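PDB 7COJ: carbonic anhydrase, which probably catalyses the reversible hydration of carbon dioxide to hydrogencarbonate, as a zinc-dependent carbonic anhydrase of the beta class. Local coordinates for residues A[112-117]-A[167-172]; A[143-148]-A[225-230]; A[160-165]-A[238-243]. One frame throughout, in Å; residues are numbered along the deposited sequence.

Interaction 1. Residues A[112-117]-A[167-172]; sequences PEILWI and VKHVVI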
loop_
_atom_site.group_PDB
_atom_site.type_symbol
_atom_site.label_atom_id
_atom_site.label_comp_id
_atom_site.label_asym_id
_atom_site.label_seq_id
_atom_site.Cartn_x
_atom_site.Cartn_y
_atom_site.Cartn_z
ATOM N N PRO A 112 7.979 -10.238 -24.606
ATOM C CA PRO A 112 9.103 -9.353 -24.389
ATOM C C PRO A 112 10.192 -10.087 -23.605
ATOM O O PRO A 112 9.876 -10.872 -22.770
ATOM C CB PRO A 112 8.496 -8.207 -23.553
ATOM C CG PRO A 112 7.392 -8.910 -22.792
ATOM C CD PRO A 112 6.805 -9.864 -23.808
ATOM N N GLU A 113 11.440 -9.749 -23.844
ATOM C CA GLU A 113 12.605 -10.338 -23.139
ATOM C C GLU A 113 13.121 -9.388 -22.054
ATOM O O GLU A 113 14.034 -9.794 -21.291
ATOM C CB GLU A 113 13.672 -10.674 -24.188
ATOM C CG GLU A 113 13.178 -11.756 -25.145
ATOM C CD GLU A 113 14.238 -12.397 -26.037
ATOM O OE1 GLU A 113 15.432 -12.374 -25.666
ATOM O OE2 GLU A 113 13.850 -12.984 -27.087
ATOM N N ILE A 114 12.547 -8.179 -21.956
ATOM C CA ILE A 114 13.047 -7.098 -21.059
ATOM C C ILE A 114 11.882 -6.585 -20.212
ATOM O O ILE A 114 10.797 -6.301 -20.789
ATOM C CB ILE A 114 13.689 -5.958 -21.851
ATOM C CG1 ILE A 114 14.866 -6.452 -22.700
ATOM C CG2 ILE A 114 14.111 -4.822 -20.906
ATOM C CD1 ILE A 114 15.353 -5.467 -23.736
ATOM N N LEU A 115 12.085 -6.520 -18.892
ATOM C CA LEU A 115 11.263 -5.707 -17.966
ATOM C C LEU A 115 12.051 -4.437 -17.684
ATOM O O LEU A 115 13.244 -4.512 -17.263
ATOM C CB LEU A 115 10.937 -6.485 -16.680
ATOM C CG LEU A 115 10.460 -5.626 -15.501
ATOM C CD1 LEU A 115 9.164 -4.896 -15.838
ATOM C CD2 LEU A 115 10.286 -6.445 -14.238
ATOM N N TRP A 116 11.417 -3.306 -17.954
ATOM C CA TRP A 116 11.977 -1.957 -17.692
ATOM C C TRP A 116 11.212 -1.364 -16.513
ATOM O O TRP A 116 9.965 -1.254 -16.584
ATOM C CB TRP A 116 11.834 -1.099 -18.932
ATOM C CG TRP A 116 12.264 0.321 -18.829
ATOM C CD1 TRP A 116 11.541 1.361 -18.332
ATOM C CD2 TRP A 116 13.486 0.879 -19.318
ATOM N NE1 TRP A 116 12.236 2.526 -18.474
ATOM C CE2 TRP A 116 13.438 2.266 -19.075
ATOM C CE3 TRP A 116 14.619 0.349 -19.937
ATOM C CZ2 TRP A 116 14.469 3.124 -19.429
ATOM C CZ3 TRP A 116 15.632 1.196 -20.299
ATOM C CH2 TRP A 116 15.559 2.567 -20.053
ATOM N N ILE A 117 11.942 -0.992 -15.475
ATOM C CA ILE A 117 11.430 -0.171 -14.355
ATOM C C ILE A 117 12.160 1.172 -14.442
ATOM O O ILE A 117 13.404 1.205 -14.261
ATOM C CB ILE A 117 11.655 -0.893 -13.016
ATOM C CG1 ILE A 117 10.923 -2.234 -13.001
ATOM C CG2 ILE A 117 11.261 0.001 -11.850
ATOM C CD1 ILE A 117 11.179 -3.057 -11.775
ATOM N N VAL A 167 10.862 -12.998 -18.662
ATOM C CA VAL A 167 11.831 -12.057 -19.266
ATOM C C VAL A 167 13.249 -12.538 -18.909
ATOM O O VAL A 167 13.454 -13.106 -17.813
ATOM C CB VAL A 167 11.599 -10.608 -18.769
ATOM C CG1 VAL A 167 10.247 -10.079 -19.235
ATOM C CG2 VAL A 167 11.727 -10.486 -17.261
ATOM N N LYS A 168 14.205 -12.244 -19.773
ATOM C CA LYS A 168 15.637 -12.594 -19.578
ATOM C C LYS A 168 16.360 -11.465 -18.858
ATOM O O LYS A 168 17.447 -11.709 -18.274
ATOM C CB LYS A 168 16.280 -12.887 -20.933
ATOM C CG LYS A 168 15.711 -14.119 -21.640
ATOM C CD LYS A 168 16.323 -14.370 -23.025
ATOM C CE LYS A 168 15.840 -15.663 -23.648
ATOM N NZ LYS A 168 14.404 -15.565 -23.997
ATOM N N HIS A 169 15.796 -10.250 -18.879
ATOM C CA HIS A 169 16.487 -9.059 -18.330
ATOM C C HIS A 169 15.521 -8.196 -17.526
ATOM O O HIS A 169 14.402 -7.945 -18.043
ATOM C CB HIS A 169 17.081 -8.213 -19.447
ATOM C CG HIS A 169 18.045 -8.943 -20.297
ATOM N ND1 HIS A 169 19.368 -9.151 -19.885
ATOM C CD2 HIS A 169 17.886 -9.560 -21.493
ATOM C CE1 HIS A 169 20.001 -9.803 -20.848
ATOM N NE2 HIS A 169 19.118 -10.076 -21.834
ATOM N N VAL A 170 15.956 -7.746 -16.353
ATOM C CA VAL A 170 15.248 -6.692 -15.595
ATOM C C VAL A 170 16.186 -5.499 -15.563
ATOM O O VAL A 170 17.341 -5.630 -15.064
ATOM C CB VAL A 170 14.835 -7.111 -14.180
ATOM C CG1 VAL A 170 14.120 -5.950 -13.495
ATOM C CG2 VAL A 170 13.944 -8.326 -14.197
ATOM N N VAL A 171 15.709 -4.368 -16.054
ATOM C CA VAL A 171 16.508 -3.122 -16.106
ATOM C C VAL A 171 15.870 -2.127 -15.144
ATOM O O VAL A 171 14.640 -1.852 -15.293
ATOM C CB VAL A 171 16.548 -2.558 -17.539
ATOM C CG1 VAL A 171 17.269 -1.234 -17.604
ATOM C CG2 VAL A 171 17.144 -3.539 -18.535
ATOM N N ILE A 172 16.660 -1.577 -14.224
ATOM C CA ILE A 172 16.207 -0.405 -13.444
ATOM C C ILE A 172 16.957 0.776 -14.024
ATOM O O ILE A 172 18.226 0.757 -14.029
ATOM C CB ILE A 172 16.378 -0.559 -11.924
ATOM C CG1 ILE A 172 15.575 -1.754 -11.410
ATOM C CG2 ILE A 172 15.957 0.729 -11.229
ATOM C CD1 ILE A 172 15.773 -2.001 -9.943
HETATM O O HOH W 1 17.709 -11.378 -24.547
#

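Interaction 2. Residues A[143-148]-A[225-230]; sequences IANVIH and ELNVKE. With AZM (5-acetamido-1,3,4-thiadiazole-2-sulfonamide), chain F.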
loop_
_atom_site.group_PDB
_atom_site.type_symbol
_atom_site.label_atom_id
_atom_site.label_comp_id
_atom_site.label_asym_id
_atom_site.label_seq_id
_atom_site.Cartn_x
_atom_site.Cartn_y
_atom_site.Cartn_z
ATOM N N ILE A 143 7.333 7.513 -9.953
ATOM C CA ILE A 143 8.157 8.704 -9.598
ATOM C C ILE A 143 9.526 8.200 -9.108
ATOM O O ILE A 143 9.572 7.518 -8.056
ATOM C CB ILE A 143 7.478 9.562 -8.523
ATOM C CG1 ILE A 143 6.116 10.113 -8.981
ATOM C CG2 ILE A 143 8.411 10.664 -8.067
ATOM C CD1 ILE A 143 6.228 11.033 -10.134
ATOM N N ALA A 144 10.587 8.575 -9.814
ATOM C CA ALA A 144 11.999 8.342 -9.449
ATOM C C ALA A 144 12.332 6.843 -9.429
ATOM O O ALA A 144 13.341 6.459 -8.789
ATOM C CB ALA A 144 12.295 8.981 -8.115
ATOM N N ASN A 145 11.608 6.024 -10.191
ATOM C CA ASN A 145 11.953 4.591 -10.383
ATOM C C ASN A 145 12.291 3.980 -9.018
ATOM O O ASN A 145 13.284 3.268 -8.909
ATOM C CB ASN A 145 13.087 4.397 -11.414
ATOM C CG ASN A 145 14.303 5.280 -11.238
ATOM O OD1 ASN A 145 14.324 6.428 -11.716
ATOM N ND2 ASN A 145 15.339 4.745 -10.579
ATOM N N VAL A 146 11.437 4.203 -8.024
ATOM C CA VAL A 146 11.647 3.722 -6.632
ATOM C C VAL A 146 11.009 2.350 -6.474
ATOM O O VAL A 146 9.851 2.183 -6.864
ATOM C CB VAL A 146 11.086 4.714 -5.604
ATOM C CG1 VAL A 146 11.267 4.188 -4.187
ATOM C CG2 VAL A 146 11.744 6.065 -5.766
ATOM N N ILE A 147 11.750 1.400 -5.927
ATOM C CA ILE A 147 11.191 0.079 -5.550
ATOM C C ILE A 147 11.019 0.035 -4.036
ATOM O O ILE A 147 11.987 -0.184 -3.325
ATOM C CB ILE A 147 12.062 -1.051 -6.116
ATOM C CG1 ILE A 147 12.158 -0.881 -7.636
ATOM C CG2 ILE A 147 11.488 -2.399 -5.712
ATOM C CD1 ILE A 147 12.648 -2.073 -8.367
ATOM N N HIS A 148 9.789 0.239 -3.566
ATOM C CA HIS A 148 9.388 0.020 -2.160
ATOM C C HIS A 148 9.223 -1.494 -2.051
ATOM O O HIS A 148 8.513 -2.103 -2.867
ATOM C CB HIS A 148 8.062 0.704 -1.825
ATOM C CG HIS A 148 8.083 2.194 -1.840
ATOM N ND1 HIS A 148 8.092 2.917 -0.650
ATOM C CD2 HIS A 148 8.096 3.080 -2.853
ATOM C CE1 HIS A 148 8.068 4.195 -0.946
ATOM N NE2 HIS A 148 8.083 4.334 -2.302
ATOM N N GLU A 225 22.042 7.346 -8.698
ATOM C CA GLU A 225 22.802 6.085 -8.854
ATOM C C GLU A 225 22.558 5.163 -7.665
ATOM O O GLU A 225 22.328 3.984 -7.895
ATOM C CB GLU A 225 24.296 6.389 -9.000
ATOM C CG GLU A 225 24.590 7.130 -10.290
ATOM C CD GLU A 225 26.003 7.666 -10.422
ATOM O OE1 GLU A 225 26.673 7.771 -9.378
ATOM O OE2 GLU A 225 26.377 8.028 -11.535
ATOM N N LEU A 226 22.660 5.682 -6.442
ATOM C CA LEU A 226 22.429 4.904 -5.201
ATOM C C LEU A 226 21.009 4.324 -5.219
ATOM O O LEU A 226 20.809 3.208 -4.773
ATOM C CB LEU A 226 22.626 5.824 -3.998
ATOM C CG LEU A 226 24.074 6.215 -3.685
ATOM C CD1 LEU A 226 24.064 7.332 -2.663
ATOM C CD2 LEU A 226 24.840 5.012 -3.164
ATOM N N ASN A 227 20.051 5.090 -5.726
ATOM C CA ASN A 227 18.634 4.663 -5.834
ATOM C C ASN A 227 18.506 3.487 -6.804
ATOM O O ASN A 227 17.795 2.526 -6.462
ATOM C CB ASN A 227 17.754 5.853 -6.200
ATOM C CG ASN A 227 16.294 5.460 -6.245
ATOM O OD1 ASN A 227 15.809 4.834 -5.294
ATOM N ND2 ASN A 227 15.623 5.817 -7.339
ATOM N N VAL A 228 19.158 3.539 -7.970
ATOM C CA VAL A 228 19.145 2.397 -8.922
ATOM C C VAL A 228 19.761 1.170 -8.221
ATOM O O VAL A 228 19.178 0.078 -8.288
ATOM C CB VAL A 228 19.875 2.737 -10.230
ATOM C CG1 VAL A 228 20.071 1.498 -11.084
ATOM C CG2 VAL A 228 19.154 3.817 -11.036
ATOM N N LYS A 229 20.886 1.336 -7.546
ATOM C CA LYS A 229 21.580 0.199 -6.898
ATOM C C LYS A 229 20.702 -0.340 -5.774
ATOM O O LYS A 229 20.624 -1.551 -5.640
ATOM C CB LYS A 229 22.973 0.646 -6.432
ATOM C CG LYS A 229 23.952 0.804 -7.568
ATOM C CD LYS A 229 25.251 1.505 -7.170
ATOM C CE LYS A 229 26.385 1.194 -8.129
ATOM N NZ LYS A 229 27.250 2.375 -8.395
ATOM N N GLU A 230 20.049 0.531 -4.998
ATOM C CA GLU A 230 19.165 0.078 -3.911
ATOM C C GLU A 230 17.965 -0.638 -4.529
ATOM O O GLU A 230 17.489 -1.622 -3.940
ATOM C CB GLU A 230 18.701 1.212 -3.010
ATOM C CG GLU A 230 18.129 0.717 -1.690
ATOM C CD GLU A 230 19.161 0.100 -0.737
ATOM O OE1 GLU A 230 20.386 0.295 -0.949
ATOM O OE2 GLU A 230 18.730 -0.512 0.250
HETATM C C1 AZM F . 9.993 14.295 -11.045
HETATM C C2 AZM F . 9.618 15.663 -9.160
HETATM C C3 AZM F . 8.627 15.681 -6.959
HETATM C C4 AZM F . 8.234 16.580 -5.823
HETATM N N1 AZM F . 11.620 13.019 -12.734
HETATM N N2 AZM F . 10.280 16.276 -10.112
HETATM N N3 AZM F . 10.439 15.483 -11.232
HETATM N N4 AZM F . 9.267 16.297 -7.993
HETATM O O1 AZM F . 9.772 11.872 -11.520
HETATM O O2 AZM F . 9.323 13.503 -13.354
HETATM O O3 AZM F . 8.366 14.492 -7.009
HETATM S S1 AZM F . 10.107 13.030 -12.268
HETATM S S2 AZM F . 9.229 14.036 -9.537
HETATM O O HOH W 2 17.358 6.788 -9.657
HETATM O O HOH W 3 15.360 1.853 -7.848
HETATM O O HOH W 4 14.353 2.147 -5.048
#

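Interaction 3. Residues A[160-165]-A[238-243]; sequences FAVRHL and KSVVLE. With AZM (5-acetamido-1,3,4-thiadiazole-2-sulfonamide), chain H.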
loop_
_atom_site.group_PDB
_atom_site.type_symbol
_atom_site.label_atom_id
_atom_site.label_comp_id
_atom_site.label_asym_id
_atom_site.label_seq_id
_atom_site.Cartn_x
_atom_site.Cartn_y
_atom_site.Cartn_z
ATOM N N PHE A 160 4.674 -10.914 -12.449
ATOM C CA PHE A 160 4.156 -11.264 -13.794
ATOM C C PHE A 160 5.279 -11.364 -14.816
ATOM O O PHE A 160 5.355 -12.378 -15.523
ATOM C CB PHE A 160 3.093 -10.288 -14.270
ATOM C CG PHE A 160 2.551 -10.691 -15.599
ATOM C CD1 PHE A 160 1.828 -11.868 -15.729
ATOM C CD2 PHE A 160 2.833 -9.954 -16.734
ATOM C CE1 PHE A 160 1.341 -12.260 -16.973
ATOM C CE2 PHE A 160 2.331 -10.335 -17.970
ATOM C CZ PHE A 160 1.600 -11.495 -18.090
ATOM N N ALA A 161 6.155 -10.367 -14.887
ATOM C CA ALA A 161 7.210 -10.328 -15.914
ATOM C C ALA A 161 8.188 -11.490 -15.682
ATOM O O ALA A 161 8.611 -12.102 -16.675
ATOM C CB ALA A 161 7.943 -9.018 -15.902
ATOM N N VAL A 162 8.552 -11.767 -14.436
ATOM C CA VAL A 162 9.615 -12.763 -14.135
ATOM C C VAL A 162 9.011 -14.172 -14.181
ATOM O O VAL A 162 9.581 -15.008 -14.866
ATOM C CB VAL A 162 10.343 -12.472 -12.817
ATOM C CG1 VAL A 162 11.366 -13.554 -12.487
ATOM C CG2 VAL A 162 11.067 -11.147 -12.885
ATOM N N ARG A 163 7.900 -14.423 -13.497
ATOM C CA ARG A 163 7.358 -15.802 -13.396
ATOM C C ARG A 163 6.562 -16.150 -14.663
ATOM O O ARG A 163 6.695 -17.274 -15.120
ATOM C CB ARG A 163 6.506 -16.024 -12.146
ATOM C CG ARG A 163 6.242 -17.501 -11.858
ATOM C CD ARG A 163 5.449 -17.867 -10.626
ATOM N NE ARG A 163 5.817 -17.079 -9.468
ATOM C CZ ARG A 163 6.774 -17.338 -8.570
ATOM N NH1 ARG A 163 7.583 -18.372 -8.700
ATOM N NH2 ARG A 163 6.943 -16.504 -7.548
ATOM N N HIS A 164 5.733 -15.255 -15.199
ATOM C CA HIS A 164 4.796 -15.599 -16.303
ATOM C C HIS A 164 5.436 -15.321 -17.666
ATOM O O HIS A 164 5.461 -16.211 -18.487
ATOM C CB HIS A 164 3.444 -14.906 -16.112
ATOM C CG HIS A 164 2.771 -15.278 -14.834
ATOM N ND1 HIS A 164 1.699 -16.149 -14.771
ATOM C CD2 HIS A 164 3.024 -14.920 -13.556
ATOM C CE1 HIS A 164 1.338 -16.301 -13.506
ATOM N NE2 HIS A 164 2.138 -15.558 -12.744
ATOM N N LEU A 165 5.941 -14.123 -17.921
ATOM C CA LEU A 165 6.485 -13.796 -19.252
ATOM C C LEU A 165 7.888 -14.374 -19.364
ATOM O O LEU A 165 8.331 -14.514 -20.488
ATOM C CB LEU A 165 6.509 -12.282 -19.466
ATOM C CG LEU A 165 5.139 -11.620 -19.578
ATOM C CD1 LEU A 165 5.301 -10.124 -19.843
ATOM C CD2 LEU A 165 4.271 -12.246 -20.656
ATOM N N LYS A 238 13.477 -10.479 -3.778
ATOM C CA LYS A 238 12.177 -11.120 -4.082
ATOM C C LYS A 238 12.482 -12.548 -4.516
ATOM O O LYS A 238 13.319 -12.697 -5.435
ATOM C CB LYS A 238 11.480 -10.299 -5.160
ATOM C CG LYS A 238 11.143 -8.888 -4.707
ATOM C CD LYS A 238 10.537 -8.083 -5.820
ATOM C CE LYS A 238 10.239 -6.654 -5.427
ATOM N NZ LYS A 238 9.482 -6.549 -4.158
ATOM N N SER A 239 11.844 -13.537 -3.885
ATOM C CA SER A 239 12.096 -14.973 -4.172
ATOM C C SER A 239 11.953 -15.241 -5.679
ATOM O O SER A 239 12.808 -15.960 -6.237
ATOM C CB SER A 239 11.195 -15.865 -3.363
ATOM O OG SER A 239 11.707 -17.192 -3.378
ATOM N N VAL A 240 10.935 -14.659 -6.330
ATOM C CA VAL A 240 10.646 -14.888 -7.780
ATOM C C VAL A 240 11.882 -14.522 -8.608
ATOM O O VAL A 240 12.195 -15.220 -9.597
ATOM C CB VAL A 240 9.373 -14.144 -8.236
ATOM C CG1 VAL A 240 9.516 -12.625 -8.178
ATOM C CG2 VAL A 240 8.957 -14.592 -9.630
ATOM N N VAL A 241 12.582 -13.463 -8.238
ATOM C CA VAL A 241 13.775 -12.979 -8.975
ATOM C C VAL A 241 14.952 -13.902 -8.643
ATOM O O VAL A 241 15.697 -14.274 -9.582
ATOM C CB VAL A 241 14.108 -11.516 -8.632
ATOM C CG1 VAL A 241 15.476 -11.127 -9.150
ATOM C CG2 VAL A 241 13.032 -10.564 -9.154
ATOM N N LEU A 242 15.169 -14.216 -7.364
ATOM C CA LEU A 242 16.293 -15.113 -6.954
ATOM C C LEU A 242 16.122 -16.476 -7.666
ATOM O O LEU A 242 17.108 -17.004 -8.202
ATOM C CB LEU A 242 16.271 -15.279 -5.437
ATOM C CG LEU A 242 16.689 -14.053 -4.631
ATOM C CD1 LEU A 242 16.276 -14.193 -3.167
ATOM C CD2 LEU A 242 18.192 -13.812 -4.765
ATOM N N GLU A 243 14.900 -16.997 -7.702
ATOM C CA GLU A 243 14.578 -18.283 -8.380
ATOM C C GLU A 243 14.961 -18.192 -9.872
ATOM O O GLU A 243 15.603 -19.103 -10.387
ATOM C CB GLU A 243 13.101 -18.634 -8.203
ATOM C CG GLU A 243 12.704 -19.060 -6.795
ATOM C CD GLU A 243 11.195 -18.983 -6.575
ATOM O OE1 GLU A 243 10.442 -19.224 -7.559
ATOM O OE2 GLU A 243 10.755 -18.634 -5.454
HETATM C C1 AZM H . -0.950 -8.968 -18.429
HETATM C C2 AZM H . -1.372 -10.903 -17.190
HETATM C C3 AZM H . -1.709 -11.681 -14.952
HETATM C C4 AZM H . -1.923 -12.920 -14.131
HETATM N N1 AZM H . -1.614 -7.012 -20.163
HETATM N N2 AZM H . -1.399 -11.128 -18.478
HETATM N N3 AZM H . -1.124 -9.986 -19.205
HETATM N N4 AZM H . -1.624 -11.896 -16.294
HETATM O O1 AZM H . -0.839 -6.544 -17.881
HETATM O O2 AZM H . 0.722 -7.417 -19.581
HETATM O O3 AZM H . -1.605 -10.550 -14.497
HETATM S S1 AZM H . -0.586 -7.348 -19.022
HETATM S S2 AZM H . -1.035 -9.274 -16.746
#

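Interaction 1. Residues A[112-117]-A[167-172]
Val171 lies across Trp116, its CG1 methyl meeting the six-membered part of the indole 3.9 Å from Trp116 CE3. These residues are paired in neighbouring parallel strands, 114-119 and 169-175, at the heart of the alpha/beta fold of the beta-class carbonic anhydrases. Val171 holds CG1 opposite its backbone N (chi1 176°), which leaves CG2 directed at Ile114 CG2, 4.1 Å away. A beta-branched residue thus suits the place, because each branch covers a different neighbour. On the other face of the sheet, Leu115 and Val170 run side by side, with Leu115 CD2 3.9 Å from Val170 CG1; helix 152-164 covers Leu115 there. Within the strands the backbone bonds are nearly linear: Ile117 N donates to Val171 O at 2.8 Å with an N-H...O angle of 177°.

At the entrance to the strands the ladder gives way to a fork of two bent bonds. Glu113 O takes both His169 N, nearly in line with its C=O bond, and Lys168 N, which sits above the carbonyl plane. The imidazole of His169 is held chiefly elsewhere, through ND1 to His253. The extended Glu113 side chain runs alongside Lys168, but its OE1 makes only a long salt bridge to Lys168 NZ, at 3.7 Å. A tighter partner for Glu113 OE1 is a water that donates to it at 2.7 Å and reaches His169 NE2 weakly.

Interaction 2. Residues A[143-148]-A[225-230]
Asn227 ND2 has two acceptors, Ala144 O and a water. The bond to Ala144 O is short, 2.8 Å, but bent to 125° at the hydrogen and therefore weak; the water accepts from Asn227 ND2 at 3.1 Å and also from Asn145 ND2. Sharing that acceptor is consistent with two donor nitrogens, Asn145 ND2 and Asn227 ND2, lying 3.4 Å apart without bonding to each other. The two side chains cross with their amide planes 39° apart. Asn227 reaches the loop because its CG stands anti to the backbone N (chi1 -177°), which sends the amide out from the helix towards 143-148.

Two further waters extend the bridge. One donates to Asn145 O at 2.7 Å and to the helix carbonyl Asn227 O. The other accepts from Ile147 N at 2.8 Å and donates to Asn227 OD1. An asparagine suits this buried spot, since its amide donates directly to Ala144 O and, through OD1 and a water, also serves Ile147 N. Val228 CG2 adds an apolar neighbour, 4.0 Å from Asn145 ND2.

Ala144 and Asn145 both have left-handed backbone conformations, at a bend in the chain beside the metal site. Asn145 packs on Cys119 and Ala144 on Cys178, both zinc ligands, while Ile143 CG2 lies 3.8 Å from the thiadiazole sulfur S2 of the bound sulfonamide inhibitor. Helix 216-236 thus backs, partly through ordered water, the loop that follows strand 137-142 and lines the zinc site of a beta-class carbonic anhydrase.

Interaction 3. Residues A[160-165]-A[238-243]
The Arg163 guanidinium carries Val240 CG2 on one face, 3.5 Å above its plane, and Glu243 OE1 at its edge. Its helix, 152-164, packs here against 239-248, two helices that each lead into a parallel strand of the central sheet in this alpha/beta fold; their short segments cross at 46° with the axes 9.4 Å apart. On Phe160 the thiadiazole sulfur S2 of a bound inhibitor molecule lies over the centre of one ring face.

Beside the arginine, Val162 makes the apolar part of the contact. Its CG1 meets Val240 CG2 at 3.9 Å, and the two valines, compact and beta-branched, pack methyl to methyl between the helices. The bend of Arg163 at chi3 (-42°) lays the guanidinium across Val240 CG2, apolar methyl against flat face, while its N-H groups point outward to Glu159 and Glu243. NE forms a salt bridge with Glu159, one turn back on the same helix; NH1 forms a second, hydrogen-bonded one to Glu243 OE1 at 3.2 Å, approaching on the syn side of the carboxylate. The other oxygen, Glu243 OE2, is met on its anti side by Ser239 OG at 2.7 Å.

Interaction 1 is the sheet core against which the other two contacts are set. Interaction 2 touches it directly: Ile172 CD1 lies 3.5 Å from Ile147 CD1, and the centres are about 16 Å apart. Interaction 3 lies nearer, about 11 Å between centres; Val167 N probably bonds to Ala161 O at 3.1 Å where helix 152-164 turns into strand 169-175, and Leu115 CD2 packs 3.9 Å from Ala161 CB. Interactions 2 and 3, centres about 19 Å apart, do not touch, though their nearest atoms are about 4 Å apart. Only interaction 2 adjoins its own subunit's zinc, about 5 Å from the Ala144 side chain. Interaction 3 meets a different inhibitor molecule through Phe160, which packs on Ile143 of the second subunit.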